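Side-chain contacts in agglutinin (Narcissus pseudonarcissus, PDB 3DZW), which binds mannose-containing glycans, among them alpha-1,3-linked mannobiose, as a four-chain plant lectin of the daffodil: residues T9-P12 with G13-L16; V64-P67 with R68-I72. One frame throughout, in Å; residues are numbered along the deposited sequence.

In the fold
Interaction 1 precedes interaction 2 in sequence; their centres lie about 14 Å apart, with nearest atoms about 7 Å from each other and without direct contact. Both belong to one four-stranded antiparallel sheet, ordered 8-10, 53-56, 62-65, 71-74. T9-P12 leaves one of its edge strands, 8-10, and G13-L16 carries the chain into strand 15-18 of a second four-stranded sheet, so interaction 1 joins two sheets. V64-P67 and R68-I72 form the hairpin between strand 62-65 and the opposite edge, strand 71-74. Interaction 1 is thus a corner between sheets, whereas interaction 2 shapes part of a mannose pocket, as expected of the three-sheet beta-prism II fold of monocot mannose-binding lectins.

Interaction 1: T9-P12 with G13-L16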
loop_
_atom_site.group_PDB
_atom_site.type_symbol
_atom_site.label_atom_id
_atom_site.label_comp_id
_atom_site.label_asym_id
_atom_site.label_seq_id
_atom_site.Cartn_x
_atom_site.Cartn_y
_atom_site.Cartn_z
ATOM N N THR A 9 1.725 17.780 -8.837
ATOM C CA THR A 9 0.417 18.387 -8.655
ATOM C C THR A 9 -0.701 17.359 -8.604
ATOM O O THR A 9 -0.554 16.236 -9.100
ATOM C CB THR A 9 0.066 19.335 -9.820
ATOM O OG1 THR A 9 0.003 18.583 -11.048
ATOM C CG2 THR A 9 1.094 20.468 -9.958
ATOM N N LEU A 10 -1.822 17.752 -7.991
ATOM C CA LEU A 10 -3.008 16.929 -7.947
ATOM C C LEU A 10 -4.031 17.599 -8.845
ATOM O O LEU A 10 -4.419 18.751 -8.601
ATOM C CB LEU A 10 -3.582 16.775 -6.523
ATOM C CG LEU A 10 -2.790 16.000 -5.463
ATOM C CD1 LEU A 10 -3.555 15.989 -4.153
ATOM C CD2 LEU A 10 -2.489 14.568 -5.912
ATOM N N SER A 11 -4.444 16.897 -9.907
ATOM C CA SER A 11 -5.446 17.399 -10.837
ATOM C C SER A 11 -6.822 17.237 -10.211
ATOM O O SER A 11 -6.956 16.542 -9.195
ATOM C CB SER A 11 -5.373 16.635 -12.165
ATOM O OG SER A 11 -4.086 16.721 -12.740
ATOM N N PRO A 12 -7.870 17.886 -10.797
ATOM C CA PRO A 12 -9.214 17.735 -10.225
ATOM C C PRO A 12 -9.613 16.265 -10.021
ATOM O O PRO A 12 -9.474 15.431 -10.948
ATOM C CB PRO A 12 -10.119 18.404 -11.271
ATOM C CG PRO A 12 -9.250 19.400 -11.932
ATOM C CD PRO A 12 -7.873 18.800 -11.962
ATOM N N GLY A 13 -10.080 15.946 -8.816
ATOM C CA GLY A 13 -10.498 14.586 -8.476
ATOM C C GLY A 13 -9.369 13.677 -7.973
ATOM O O GLY A 13 -9.639 12.576 -7.496
ATOM N N GLU A 14 -8.105 14.135 -8.074
ATOM C CA GLU A 14 -6.943 13.321 -7.608
ATOM C C GLU A 14 -6.767 13.486 -6.100
ATOM O O GLU A 14 -7.281 14.450 -5.509
ATOM C CB GLU A 14 -5.675 13.651 -8.401
ATOM C CG GLU A 14 -5.814 13.251 -9.889
ATOM C CD GLU A 14 -4.538 13.412 -10.689
ATOM O OE1 GLU A 14 -3.627 14.125 -10.236
ATOM O OE2 GLU A 14 -4.461 12.826 -11.796
ATOM N N PHE A 15 -6.026 12.562 -5.483
ATOM C CA PHE A 15 -5.911 12.542 -4.047
ATOM C C PHE A 15 -4.772 11.751 -3.497
ATOM O O PHE A 15 -4.091 10.994 -4.220
ATOM C CB PHE A 15 -7.175 11.829 -3.532
ATOM C CG PHE A 15 -7.324 10.394 -4.094
ATOM C CD1 PHE A 15 -7.937 10.171 -5.342
ATOM C CD2 PHE A 15 -6.810 9.286 -3.398
ATOM C CE1 PHE A 15 -8.046 8.874 -5.870
ATOM C CE2 PHE A 15 -6.921 7.987 -3.926
ATOM C CZ PHE A 15 -7.544 7.787 -5.161
ATOM N N LEU A 16 -4.560 11.925 -2.183
ATOM C CA LEU A 16 -3.609 11.155 -1.427
ATOM C C LEU A 16 -4.455 10.287 -0.538
ATOM O O LEU A 16 -5.570 10.690 -0.157
ATOM C CB LEU A 16 -2.702 12.023 -0.558
ATOM C CG LEU A 16 -1.775 13.036 -1.214
ATOM C CD1 LEU A 16 -0.943 13.763 -0.128
ATOM C CD2 LEU A 16 -0.874 12.376 -2.213
HETATM O O HOH W 1 -1.402 15.828 -11.808
#
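S11 and E14 grip each other twice round a type II beta turn that runs from S11 to E14. The turn's backbone bond goes from E14 N to S11 O, 2.9 Å. A side-chain bond answers it in the reverse sense: S11 N donates to E14 OE1 at 2.9 Å, nearly straight at 168°, and reaches the oxygen from above the carboxylate plane. E14 can do this because CG stands beside its own backbone N (chi1 -65°) and the chain runs extended from there, carrying the carboxylate back over S11; E14 OE1 also rests 3.6 Å from S11 CB. At the third position of the turn, G13 has a positive phi of 87°, where a side chain would run into P12 O.

Beneath the turn lies the apolar, packed side. The buried L10 sends CD2 to 4.1 Å from E14 CB, its side chain crossing that of E14 at a slant, while it also packs on L54 of the neighbouring strand. The F15 side chain leaves the backbone away from T9-P12, and its ring packs on V22 and I24, and on R20 of a second subunit.

The outer side is polar and wet. One water donates to T9 O (2.9 Å) and to E14 OE1 (3.2 Å) and is hydrogen-bonded to S11 OG as well, tying the strand end to the turn. E14 OE1 therefore receives both a backbone N-H and a water, which would probably favour the ionised carboxylate and hold it against the turn where the chain passes from one sheet to the next.

Interaction 2: V64-P67 with R68-I72; sequences VYSP and RNNPI. With MAN (alpha-D-mannopyranose), chain E.
The beta hairpin joining strands 62-65 and 71-74 forms one wall of a mannose pocket, and Y65 and P71 face each other across it as an antiparallel non-hydrogen-bonded pair. P71 CG packs 3.7 Å from Y65 CE1, the pyrrolidine lying obliquely to the phenol ring. Y65 CG sits beside its backbone N (chi1 -73°), and the ring extends past P71 to the sugar, where mannose O4 donates to Y65 OH at 2.8 Å. Q57 OE1 is hydrogen-bonded to the same hydroxyl, while Q57 NE2 and D59 OD2 bind the mannose directly. P71 CG also lies 3.6 Å from mannose O4, so tyrosine and proline meet the sugar together.

Two backbone bonds pair the arms: I72 N to V64 O, with an N-H...O angle of 172° and the donor almost in line with the carbonyl, and S66 N to N70 O. Next to the first of these bonds, V64 CG1 packs 3.6 Å from I72 CG1, and both side chains rest on C52.

The hairpin's end is a type I beta turn from S66 to N69, with N69 N donating to S66 O from well above the carbonyl plane. Inside it, S66 OG lies between its backbone N and carbonyl carbon (chi1 70°), which points it into the loop. There it accepts N70 N at 3.1 Å and, weakly, R68 N at 3.3 Å. A water joins this hydroxyl to N70 OD1; a second donates to P67 O and accepts a weak bond from N69 ND2. The serine thus binds loop N-H groups beyond those used by the turn and the strand pairing, which probably steadies the loop before P71, while the tyrosine hydroxyl accepts from the sugar and is probably oriented by its bond to Q57 OE1.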
loop_
_atom_site.group_PDB
_atom_site.type_symbol
_atom_site.label_atom_id
_atom_site.label_comp_id
_atom_site.label_asym_id
_atom_site.label_seq_id
_atom_site.Cartn_x
_atom_site.Cartn_y
_atom_site.Cartn_z
ATOM N N VAL A 64 -3.252 26.121 -3.955
ATOM C CA VAL A 64 -4.388 25.735 -4.765
ATOM C C VAL A 64 -4.552 26.826 -5.832
ATOM O O VAL A 64 -4.707 28.008 -5.490
ATOM C CB VAL A 64 -5.672 25.619 -3.965
ATOM C CG1 VAL A 64 -6.883 25.361 -4.911
ATOM C CG2 VAL A 64 -5.557 24.515 -2.910
ATOM N N TYR A 65 -4.497 26.433 -7.114
ATOM C CA TYR A 65 -4.646 27.383 -8.244
ATOM C C TYR A 65 -5.979 27.227 -8.971
ATOM O O TYR A 65 -6.485 26.116 -9.132
ATOM C CB TYR A 65 -3.498 27.224 -9.255
ATOM C CG TYR A 65 -2.162 27.767 -8.791
ATOM C CD1 TYR A 65 -1.859 29.114 -8.934
ATOM C CD2 TYR A 65 -1.191 26.926 -8.236
ATOM C CE1 TYR A 65 -0.633 29.632 -8.521
ATOM C CE2 TYR A 65 0.050 27.433 -7.818
ATOM C CZ TYR A 65 0.316 28.798 -7.966
ATOM O OH TYR A 65 1.530 29.326 -7.560
ATOM N N SER A 66 -6.531 28.357 -9.423
ATOM C CA SER A 66 -7.777 28.376 -10.154
ATOM C C SER A 66 -7.524 27.943 -11.589
ATOM O O SER A 66 -6.372 27.838 -11.999
ATOM C CB SER A 66 -8.352 29.778 -10.161
ATOM O OG SER A 66 -7.560 30.636 -10.968
ATOM N N PRO A 67 -8.612 27.653 -12.369
ATOM C CA PRO A 67 -8.417 27.303 -13.783
ATOM C C PRO A 67 -7.649 28.410 -14.591
ATOM O O PRO A 67 -7.057 28.102 -15.633
ATOM C CB PRO A 67 -9.852 27.119 -14.311
ATOM C CG PRO A 67 -10.734 27.710 -13.279
ATOM C CD PRO A 67 -10.029 27.559 -11.987
ATOM N N ARG A 68 -7.689 29.678 -14.115
ATOM C CA ARG A 68 -6.931 30.782 -14.773
ATOM C C ARG A 68 -5.517 30.977 -14.146
ATOM O O ARG A 68 -4.875 32.016 -14.349
ATOM C CB ARG A 68 -7.712 32.127 -14.790
ATOM C CG ARG A 68 -8.872 32.188 -15.818
ATOM C CD ARG A 68 -10.147 31.586 -15.330
ATOM N NE ARG A 68 -10.801 32.455 -14.338
ATOM C CZ ARG A 68 -11.576 33.518 -14.643
ATOM N NH1 ARG A 68 -11.791 33.876 -15.923
ATOM N NH2 ARG A 68 -12.124 34.239 -13.664
ATOM N N ASN A 69 -5.059 29.966 -13.386
ATOM C CA ASN A 69 -3.722 29.964 -12.756
ATOM C C ASN A 69 -3.482 31.086 -11.718
ATOM O O ASN A 69 -2.370 31.624 -11.611
ATOM C CB ASN A 69 -2.622 29.978 -13.852
ATOM C CG ASN A 69 -2.732 28.777 -14.816
ATOM O OD1 ASN A 69 -2.444 28.899 -16.005
ATOM N ND2 ASN A 69 -3.173 27.628 -14.299
ATOM N N ASN A 70 -4.534 31.426 -10.965
ATOM C CA ASN A 70 -4.451 32.417 -9.910
ATOM C C ASN A 70 -4.573 31.693 -8.584
ATOM O O ASN A 70 -5.448 30.829 -8.434
ATOM C CB ASN A 70 -5.564 33.452 -10.032
ATOM C CG ASN A 70 -5.473 34.288 -11.328
ATOM O OD1 ASN A 70 -6.493 34.608 -11.932
ATOM N ND2 ASN A 70 -4.253 34.629 -11.746
ATOM N N PRO A 71 -3.687 32.013 -7.605
ATOM C CA PRO A 71 -3.811 31.330 -6.307
ATOM C C PRO A 71 -5.094 31.688 -5.562
ATOM O O PRO A 71 -5.508 32.848 -5.577
ATOM C CB PRO A 71 -2.592 31.845 -5.512
ATOM C CG PRO A 71 -1.720 32.522 -6.492
ATOM C CD PRO A 71 -2.559 32.960 -7.625
ATOM N N ILE A 72 -5.735 30.687 -4.951
ATOM C CA ILE A 72 -6.964 30.918 -4.142
ATOM C C ILE A 72 -6.766 30.456 -2.668
ATOM O O ILE A 72 -7.620 30.702 -1.823
ATOM C CB ILE A 72 -8.241 30.272 -4.770
ATOM C CG1 ILE A 72 -8.144 28.738 -4.805
ATOM C CG2 ILE A 72 -8.486 30.843 -6.167
ATOM C CD1 ILE A 72 -9.398 28.060 -5.347
HETATM C C1 MAN E . 4.444 32.661 -2.913
HETATM C C2 MAN E . 4.975 31.840 -4.179
HETATM C C3 MAN E . 4.043 31.896 -5.373
HETATM C C4 MAN E . 2.598 31.636 -4.946
HETATM C C5 MAN E . 2.131 32.624 -3.861
HETATM C C6 MAN E . 0.726 32.299 -3.391
HETATM O O1 MAN E . 5.136 33.964 -2.570
HETATM O O2 MAN E . 5.144 30.511 -3.779
HETATM O O3 MAN E . 4.437 30.915 -6.313
HETATM O O4 MAN E . 1.739 31.736 -6.065
HETATM O O5 MAN E . 2.953 32.599 -2.702
HETATM O O6 MAN E . 0.407 33.109 -2.266
HETATM O O HOH W 2 -9.058 33.186 -10.564
HETATM O O HOH W 3 -4.979 25.620 -15.118
#